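Local coordinates for adenosine deaminase 1 (Arthrobacter aurescens, PDB 3RYS), which probably catalyses the zinc-dependent hydrolytic deamination of adenine to hypoxanthine, a step in purine salvage and nitrogen catabolism, at residues A[74-79]-A[121-126]; A[112-117]-A[159-164]; A[305-310]-A[333-338]. One frame throughout, in Å; residues are numbered along the deposited sequence.

Contact 1. Residues A[74-79]-A[121-126]; sequences QTEQDF and VANALA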
loop_
_atom_site.group_PDB
_atom_site.type_symbol
_atom_site.label_atom_id
_atom_site.label_comp_id
_atom_site.label_asym_id
_atom_site.label_seq_id
_atom_site.Cartn_x
_atom_site.Cartn_y
_atom_site.Cartn_z
ATOM N N GLN A 74 18.040 10.816 -2.275
ATOM C CA GLN A 74 19.454 10.591 -1.957
ATOM C C GLN A 74 19.757 10.640 -0.462
ATOM O O GLN A 74 20.536 9.839 0.055
ATOM C CB GLN A 74 20.334 11.623 -2.675
ATOM C CG GLN A 74 20.299 11.537 -4.190
ATOM C CD GLN A 74 20.777 10.194 -4.702
ATOM O OE1 GLN A 74 20.129 9.573 -5.543
ATOM N NE2 GLN A 74 21.915 9.734 -4.188
ATOM N N THR A 75 19.147 11.596 0.224
ATOM C CA THR A 75 19.498 11.877 1.605
ATOM C C THR A 75 18.379 11.504 2.558
ATOM O O THR A 75 17.225 11.343 2.157
ATOM C CB THR A 75 19.813 13.375 1.807
ATOM O OG1 THR A 75 18.595 14.133 1.761
ATOM C CG2 THR A 75 20.756 13.868 0.721
ATOM N N GLU A 76 18.740 11.386 3.828
ATOM C CA GLU A 76 17.787 11.108 4.881
ATOM C C GLU A 76 16.656 12.130 4.825
ATOM O O GLU A 76 15.486 11.784 4.970
ATOM C CB GLU A 76 18.500 11.155 6.233
ATOM C CG GLU A 76 17.941 10.211 7.276
ATOM C CD GLU A 76 18.972 9.826 8.325
ATOM O OE1 GLU A 76 20.023 9.258 7.950
ATOM O OE2 GLU A 76 18.724 10.081 9.527
ATOM N N GLN A 77 17.013 13.389 4.594
ATOM C CA GLN A 77 16.037 14.468 4.515
ATOM C C GLN A 77 15.033 14.199 3.397
ATOM O O GLN A 77 13.836 14.451 3.548
ATOM C CB GLN A 77 16.744 15.813 4.299
ATOM C CG GLN A 77 15.846 17.042 4.435
ATOM C CD GLN A 77 15.110 17.092 5.769
ATOM O OE1 GLN A 77 15.586 16.564 6.777
ATOM N NE2 GLN A 77 13.942 17.732 5.778
ATOM N N ASP A 78 15.526 13.680 2.278
ATOM C CA ASP A 78 14.673 13.341 1.142
ATOM C C ASP A 78 13.569 12.354 1.521
ATOM O O ASP A 78 12.406 12.540 1.161
ATOM C CB ASP A 78 15.517 12.781 -0.003
ATOM C CG ASP A 78 16.470 13.810 -0.579
ATOM O OD1 ASP A 78 16.167 15.018 -0.478
ATOM O OD2 ASP A 78 17.517 13.413 -1.134
ATOM N N PHE A 79 13.938 11.306 2.253
ATOM C CA PHE A 79 12.974 10.297 2.673
ATOM C C PHE A 79 11.979 10.853 3.687
ATOM O O PHE A 79 10.779 10.593 3.599
ATOM C CB PHE A 79 13.691 9.059 3.218
ATOM C CG PHE A 79 14.385 8.253 2.156
ATOM C CD1 PHE A 79 13.682 7.320 1.401
ATOM C CD2 PHE A 79 15.734 8.433 1.900
ATOM C CE1 PHE A 79 14.316 6.579 0.412
ATOM C CE2 PHE A 79 16.375 7.697 0.914
ATOM C CZ PHE A 79 15.664 6.766 0.170
ATOM N N VAL A 121 12.619 7.630 6.650
ATOM C CA VAL A 121 11.202 7.344 6.833
ATOM C C VAL A 121 10.836 7.291 8.312
ATOM O O VAL A 121 9.935 7.996 8.759
ATOM C CB VAL A 121 10.808 6.013 6.164
ATOM C CG1 VAL A 121 9.346 5.693 6.436
ATOM C CG2 VAL A 121 11.080 6.066 4.669
ATOM N N ALA A 122 11.545 6.452 9.063
ATOM C CA ALA A 122 11.267 6.250 10.482
ATOM C C ALA A 122 11.168 7.568 11.239
ATOM O O ALA A 122 10.263 7.761 12.053
ATOM C CB ALA A 122 12.330 5.359 11.107
ATOM N N ASN A 123 12.110 8.467 10.975
ATOM C CA ASN A 123 12.131 9.765 11.635
ATOM C C ASN A 123 10.843 10.538 11.390
ATOM O O ASN A 123 10.363 11.255 12.270
ATOM C CB ASN A 123 13.348 10.583 11.194
ATOM C CG ASN A 123 14.664 9.999 11.705
ATOM O OD1 ASN A 123 14.682 9.220 12.661
ATOM N ND2 ASN A 123 15.771 10.375 11.066
ATOM N N ALA A 124 10.284 10.383 10.196
ATOM C CA ALA A 124 8.997 10.989 9.886
ATOM C C ALA A 124 7.866 10.259 10.604
ATOM O O ALA A 124 6.896 10.880 11.033
ATOM C CB ALA A 124 8.758 11.005 8.389
ATOM N N LEU A 125 8.004 8.945 10.746
ATOM C CA LEU A 125 6.953 8.118 11.341
ATOM C C LEU A 125 6.884 8.241 12.855
ATOM O O LEU A 125 5.799 8.240 13.438
ATOM C CB LEU A 125 7.150 6.645 10.972
ATOM C CG LEU A 125 7.117 6.299 9.486
ATOM C CD1 LEU A 125 7.275 4.807 9.309
ATOM C CD2 LEU A 125 5.825 6.789 8.848
ATOM N N ALA A 126 8.052 8.333 13.484
ATOM C CA ALA A 126 8.155 8.391 14.941
ATOM C C ALA A 126 7.437 9.606 15.518
ATOM O O ALA A 126 7.281 9.736 16.731
ATOM C CB ALA A 126 9.620 8.394 15.363
#
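In the outer helical layer of the TIM barrel, F79 in the first turn of helix 76-92 packs against V121 in the second half of helix 114-125. The backbones come close here, with the CA atoms of F79 and V121 5.4 Å apart. It is the root of the phenylalanine that does the touching: F79 CB lies 3.9 Å from V121 N and 4.2 Å from V121 CG2. With CG beside the backbone N (chi1 -71°), the ring swings off from V121 and lies among T116, C117 and H107, meeting the H107 ring edge-to-face. V121 in turn also reaches T83, one turn beyond F79 on helix 76-92, and L138 on strand 135-143. Nearer the solvent, the E76 and N123 side chains cross at about a right angle and bring E76 OE2 to 3.3 Å from N123 ND2. The carboxylate and amide planes are 48° apart there.

What fixes the start of helix 76-92 is a set of bonds inside 74-79. D78 N donates to T75 OG1 at 3.1 Å, and T75 N returns a bond to D78 OD2 at 2.8 Å, arriving from above the carboxylate plane. The same OD2 takes a second bond, 2.9 Å long, from Q74 N on its anti side. D78 OD1 forms a salt bridge with R37, so the buried carboxylate is held at both oxygens, which would be expected to keep it ionised. The reciprocal T75–D78 exchange is a capping box, with T75 as N-cap.

Contact 2. Residues A[112-117]-A[159-164]; sequences VALETC and LAMHAP
M161 and L114 make the tight part of this contact, a thioether laid against the opening turn of helix 114-125. M161 SD sits 4.0 Å from L114 CB, the bottom of the leucine side chain. Beyond the sulfur, M161 CE rests over the plane of the peptide group joining L114 to E115, 3.9 Å from L114 O. The same methyl is 4.0 Å from E115 N, so it bears on both ends of that peptide. Two torsions bring it there: CG lies between the backbone N and the carbonyl carbon (chi1 63°), and the chain bends at the thioether (chi3 -97°). No hydrogen bond links the two segments; the grip is purely van der Waals.

The solvent side is much looser. The exposed E115 loses a little surface to the other segment, yet E115 OE1 comes no nearer than 4.6 Å, to M161 CE. The carboxylate leans to the M161 side, while its OE2 is hydrogen-bonded to N119 ND2, one turn further along the same helix. On the other segment, the chain leaves helix 148-160 through a Schellman motif at H162, which has a positive phi of 58°. H162 N bonds to L159 O at 2.8 Å, and that same oxygen lies over one face of the imidazole, offset toward its rim.

The beginning of helix 114-125 thus meets the end of helix 148-160, just ahead of strand 167-171. L114 also packs on V154, Q157 and L158 of helix 148-160 and on P104 and T108 of helix 104-108, while M161, A163 and P164 touch V118.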
loop_
_atom_site.group_PDB
_atom_site.type_symbol
_atom_site.label_atom_id
_atom_site.label_comp_id
_atom_site.label_asym_id
_atom_site.label_seq_id
_atom_site.Cartn_x
_atom_site.Cartn_y
_atom_site.Cartn_z
ATOM N N VAL A 112 22.299 3.924 -2.241
ATOM C CA VAL A 112 21.828 4.585 -1.023
ATOM C C VAL A 112 21.762 3.572 0.117
ATOM O O VAL A 112 21.134 2.522 -0.020
ATOM C CB VAL A 112 20.434 5.239 -1.211
ATOM C CG1 VAL A 112 19.997 5.920 0.072
ATOM C CG2 VAL A 112 20.446 6.237 -2.369
ATOM N N ALA A 113 22.406 3.886 1.237
ATOM C CA ALA A 113 22.500 2.948 2.355
ATOM C C ALA A 113 21.148 2.648 3.008
ATOM O O ALA A 113 20.237 3.468 2.968
ATOM C CB ALA A 113 23.485 3.465 3.391
ATOM N N LEU A 114 21.025 1.465 3.603
ATOM C CA LEU A 114 19.836 1.102 4.367
ATOM C C LEU A 114 19.626 2.110 5.476
ATOM O O LEU A 114 18.503 2.527 5.751
ATOM C CB LEU A 114 19.997 -0.283 4.987
ATOM C CG LEU A 114 19.579 -1.484 4.153
ATOM C CD1 LEU A 114 20.058 -2.780 4.798
ATOM C CD2 LEU A 114 18.073 -1.483 3.982
ATOM N N GLU A 115 20.725 2.485 6.116
ATOM C CA GLU A 115 20.704 3.481 7.174
ATOM C C GLU A 115 19.958 4.726 6.700
ATOM O O GLU A 115 19.120 5.262 7.417
ATOM C CB GLU A 115 22.137 3.842 7.571
ATOM C CG GLU A 115 22.256 4.864 8.693
ATOM C CD GLU A 115 22.281 4.229 10.074
ATOM O OE1 GLU A 115 22.438 2.988 10.157
ATOM O OE2 GLU A 115 22.146 4.973 11.072
ATOM N N THR A 116 20.254 5.167 5.479
ATOM C CA THR A 116 19.675 6.393 4.933
ATOM C C THR A 116 18.171 6.305 4.681
ATOM O O THR A 116 17.416 7.169 5.126
ATOM C CB THR A 116 20.368 6.819 3.621
ATOM O OG1 THR A 116 21.763 7.020 3.860
ATOM C CG2 THR A 116 19.761 8.108 3.091
ATOM N N CYS A 117 17.732 5.277 3.960
ATOM C CA CYS A 117 16.314 5.164 3.634
ATOM C C CYS A 117 15.456 4.815 4.852
ATOM O O CYS A 117 14.386 5.390 5.040
ATOM C CB CYS A 117 16.060 4.209 2.452
ATOM S SG CYS A 117 16.690 2.510 2.599
ATOM N N LEU A 159 17.454 -6.471 10.479
ATOM C CA LEU A 159 17.418 -7.043 11.816
ATOM C C LEU A 159 18.604 -6.577 12.656
ATOM O O LEU A 159 18.429 -6.024 13.742
ATOM C CB LEU A 159 17.403 -8.569 11.742
ATOM C CG LEU A 159 16.118 -9.202 11.208
ATOM C CD1 LEU A 159 16.160 -10.712 11.390
ATOM C CD2 LEU A 159 14.890 -8.608 11.894
ATOM N N ALA A 160 19.808 -6.811 12.143
ATOM C CA ALA A 160 21.044 -6.448 12.834
ATOM C C ALA A 160 21.060 -4.985 13.283
ATOM O O ALA A 160 21.512 -4.670 14.386
ATOM C CB ALA A 160 22.250 -6.742 11.948
ATOM N N MET A 161 20.568 -4.099 12.423
ATOM C CA MET A 161 20.577 -2.669 12.713
ATOM C C MET A 161 19.356 -2.255 13.526
ATOM O O MET A 161 19.195 -1.081 13.874
ATOM C CB MET A 161 20.657 -1.850 11.418
ATOM C CG MET A 161 19.459 -2.015 10.489
ATOM S SD MET A 161 19.752 -1.383 8.816
ATOM C CE MET A 161 19.017 0.251 8.915
ATOM N N HIS A 162 18.499 -3.225 13.826
ATOM C CA HIS A 162 17.283 -2.955 14.581
ATOM C C HIS A 162 16.403 -1.919 13.881
ATOM O O HIS A 162 15.949 -0.955 14.502
ATOM C CB HIS A 162 17.625 -2.471 15.992
ATOM C CG HIS A 162 18.279 -3.509 16.851
ATOM N ND1 HIS A 162 19.618 -3.474 17.173
ATOM C CD2 HIS A 162 17.771 -4.606 17.464
ATOM C CE1 HIS A 162 19.910 -4.507 17.944
ATOM N NE2 HIS A 162 18.809 -5.208 18.135
ATOM N N ALA A 163 16.168 -2.109 12.587
ATOM C CA ALA A 163 15.291 -1.206 11.854
ATOM C C ALA A 163 13.878 -1.306 12.410
ATOM O O ALA A 163 13.393 -2.407 12.667
ATOM C CB ALA A 163 15.304 -1.528 10.372
ATOM N N PRO A 164 13.216 -0.151 12.598
ATOM C CA PRO A 164 11.863 -0.048 13.163
ATOM C C PRO A 164 10.786 -0.607 12.237
ATOM O O PRO A 164 9.814 0.093 11.943
ATOM C CB PRO A 164 11.658 1.466 13.324
ATOM C CG PRO A 164 13.003 2.078 13.190
ATOM C CD PRO A 164 13.782 1.173 12.295
#

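Contact 3. Residues A[305-310]-A[333-338]; sequences PEQATL and TEWVKA
The edge of the W335 indole meets the Q307 amide: Q307 OE1 lies in the ring plane, 4.0 Å from W335 CH2. The two side chains cross at about a right angle, and the amide plane stands 84° from the ring, nearly perpendicular to it. Other approaches to the six-membered ring are oblique: Q307 CB also stands 4.0 Å from W335 CH2, and A308 N is 4.1 Å from W335 CZ3. The A308 methyl adds to this, its CB 4.2 Å from W335 CZ3. With CG anti to the backbone N (chi1 176°), the indole extends from helix 322-339 across to helix 304-317. Its pyrrole end is held elsewhere: NE1 is hydrogen-bonded to T11 OG1, and T9, P13 and P14 of the N-terminal segment touch the same side chain.

These are two consecutive helices packed as an antiparallel hairpin near the C-terminus of the chain, on the outside of the adenosine deaminase TIM barrel. The axes of the short segments 305-310 and 333-338 approach to 9.9 Å and run at 171°. At the closest backbone point, the CA atoms of A308 and V336 are 6.7 Å apart. Their side chains also face each other, with A308 CB beside V336 CG2, though the modelled separation of those carbons is doubtful.

On the far side of helix 304-317, T309 OG1 donates to P305 O at 3.0 Å. T309 N bonds to the same carbonyl oxygen from the opposite face of its plane. Q307 reaches inward to F293 and V297 of helix 289-300, joining the hairpin to the preceding helix.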
loop_
_atom_site.group_PDB
_atom_site.type_symbol
_atom_site.label_atom_id
_atom_site.label_comp_id
_atom_site.label_asym_id
_atom_site.label_seq_id
_atom_site.Cartn_x
_atom_site.Cartn_y
_atom_site.Cartn_z
ATOM N N PRO A 305 -23.371 3.377 4.785
ATOM C CA PRO A 305 -23.171 2.141 5.549
ATOM C C PRO A 305 -22.182 1.202 4.864
ATOM O O PRO A 305 -21.432 0.496 5.537
ATOM C CB PRO A 305 -24.564 1.508 5.563
ATOM C CG PRO A 305 -25.502 2.649 5.372
ATOM C CD PRO A 305 -24.792 3.607 4.469
ATOM N N GLU A 306 -22.181 1.186 3.536
ATOM C CA GLU A 306 -21.233 0.347 2.813
ATOM C C GLU A 306 -19.810 0.877 3.002
ATOM O O GLU A 306 -18.905 0.120 3.372
ATOM C CB GLU A 306 -21.617 0.243 1.333
ATOM C CG GLU A 306 -22.871 -0.606 1.091
ATOM C CD GLU A 306 -23.401 -0.514 -0.337
ATOM O OE1 GLU A 306 -23.048 0.452 -1.048
ATOM O OE2 GLU A 306 -24.176 -1.404 -0.749
ATOM N N GLN A 307 -19.625 2.177 2.761
ATOM C CA GLN A 307 -18.357 2.856 3.017
ATOM C C GLN A 307 -17.855 2.601 4.436
ATOM O O GLN A 307 -16.669 2.343 4.655
ATOM C CB GLN A 307 -18.505 4.363 2.807
ATOM C CG GLN A 307 -18.146 4.865 1.420
ATOM C CD GLN A 307 -18.405 6.359 1.268
ATOM O OE1 GLN A 307 -19.553 6.806 1.301
ATOM N NE2 GLN A 307 -17.337 7.137 1.099
ATOM N N ALA A 308 -18.764 2.683 5.401
ATOM C CA ALA A 308 -18.409 2.451 6.796
ATOM C C ALA A 308 -17.885 1.033 7.005
ATOM O O ALA A 308 -16.900 0.821 7.709
ATOM C CB ALA A 308 -19.600 2.708 7.694
ATOM N N THR A 309 -18.558 0.064 6.396
ATOM C CA THR A 309 -18.130 -1.321 6.487
ATOM C C THR A 309 -16.689 -1.456 5.997
ATOM O O THR A 309 -15.861 -2.094 6.653
ATOM C CB THR A 309 -19.065 -2.257 5.691
ATOM O OG1 THR A 309 -20.381 -2.212 6.257
ATOM C CG2 THR A 309 -18.554 -3.693 5.733
ATOM N N LEU A 310 -16.395 -0.842 4.852
ATOM C CA LEU A 310 -15.047 -0.844 4.285
ATOM C C LEU A 310 -14.038 -0.235 5.253
ATOM O O LEU A 310 -12.943 -0.768 5.446
ATOM C CB LEU A 310 -15.024 -0.072 2.966
ATOM C CG LEU A 310 -15.805 -0.705 1.818
ATOM C CD1 LEU A 310 -15.847 0.226 0.620
ATOM C CD2 LEU A 310 -15.202 -2.050 1.439
ATOM N N THR A 333 -18.323 4.594 13.521
ATOM C CA THR A 333 -19.650 4.710 14.071
ATOM C C THR A 333 -20.181 6.126 14.211
ATOM O O THR A 333 -21.283 6.367 13.885
ATOM C CB THR A 333 -19.779 4.087 15.442
ATOM O OG1 THR A 333 -19.324 2.749 15.424
ATOM C CG2 THR A 333 -21.205 4.084 15.843
ATOM N N GLU A 334 -19.396 7.056 14.700
ATOM C CA GLU A 334 -19.813 8.414 14.704
ATOM C C GLU A 334 -19.974 8.950 13.324
ATOM O O GLU A 334 -20.919 9.582 13.037
ATOM C CB GLU A 334 -18.851 9.279 15.484
ATOM C CG GLU A 334 -19.030 9.253 16.948
ATOM C CD GLU A 334 -20.455 9.134 17.408
ATOM O OE1 GLU A 334 -21.218 10.095 17.267
ATOM O OE2 GLU A 334 -20.810 8.075 17.939
ATOM N N TRP A 335 -19.032 8.710 12.460
ATOM C CA TRP A 335 -19.100 9.239 11.102
ATOM C C TRP A 335 -20.395 8.822 10.408
ATOM O O TRP A 335 -21.026 9.623 9.724
ATOM C CB TRP A 335 -17.888 8.796 10.280
ATOM C CG TRP A 335 -17.953 9.233 8.849
ATOM C CD1 TRP A 335 -17.640 10.463 8.355
ATOM C CD2 TRP A 335 -18.358 8.439 7.724
ATOM N NE1 TRP A 335 -17.826 10.488 6.992
ATOM C CE2 TRP A 335 -18.266 9.259 6.581
ATOM C CE3 TRP A 335 -18.795 7.118 7.577
ATOM C CZ2 TRP A 335 -18.591 8.798 5.301
ATOM C CZ3 TRP A 335 -19.118 6.662 6.308
ATOM C CH2 TRP A 335 -19.015 7.501 5.187
ATOM N N VAL A 336 -20.787 7.566 10.593
ATOM C CA VAL A 336 -22.015 7.049 9.999
ATOM C C VAL A 336 -23.253 7.766 10.525
ATOM O O VAL A 336 -24.121 8.169 9.752
ATOM C CB VAL A 336 -22.172 5.547 10.272
ATOM C CG1 VAL A 336 -23.520 5.053 9.770
ATOM C CG2 VAL A 336 -21.041 4.784 9.627
ATOM N N LYS A 337 -23.303 7.981 11.816
ATOM C CA LYS A 337 -24.417 8.624 12.426
ATOM C C LYS A 337 -24.536 10.050 12.061
ATOM O O LYS A 337 -25.599 10.562 11.938
ATOM C CB LYS A 337 -24.281 8.540 13.911
ATOM C CG LYS A 337 -24.681 7.286 14.469
ATOM C CD LYS A 337 -24.408 7.317 15.870
ATOM C CE LYS A 337 -24.334 5.959 16.407
ATOM N NZ LYS A 337 -24.805 5.939 17.774
ATOM N N ALA A 338 -23.415 10.693 11.901
ATOM C CA ALA A 338 -23.392 12.054 11.471
ATOM C C ALA A 338 -23.643 12.213 9.973
ATOM O O ALA A 338 -23.919 13.267 9.501
ATOM C CB ALA A 338 -22.099 12.635 11.823
#

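Overall arrangement
Contacts 1 and 2 are neighbours, their centres about 11 Å apart. Their segments alternate along the chain; the shared helix 114-125 packs on helix 76-92 over much of its length and meets the end of helix 148-160 with its first turn. They touch directly: F79 CZ is 3.5 Å from C117 CB, and T116 CG2 packs against the backbone at Q74–E76. Contact 3 stands apart, centred about 34 Å from contact 1 and about 39 Å from contact 2, across the chain's centre from the latter. Contact 1 lies outside the active site: the V121 side chain is about 11 Å from that of zinc ligand H21, and the F79 side chain about 14 Å from bound adenine.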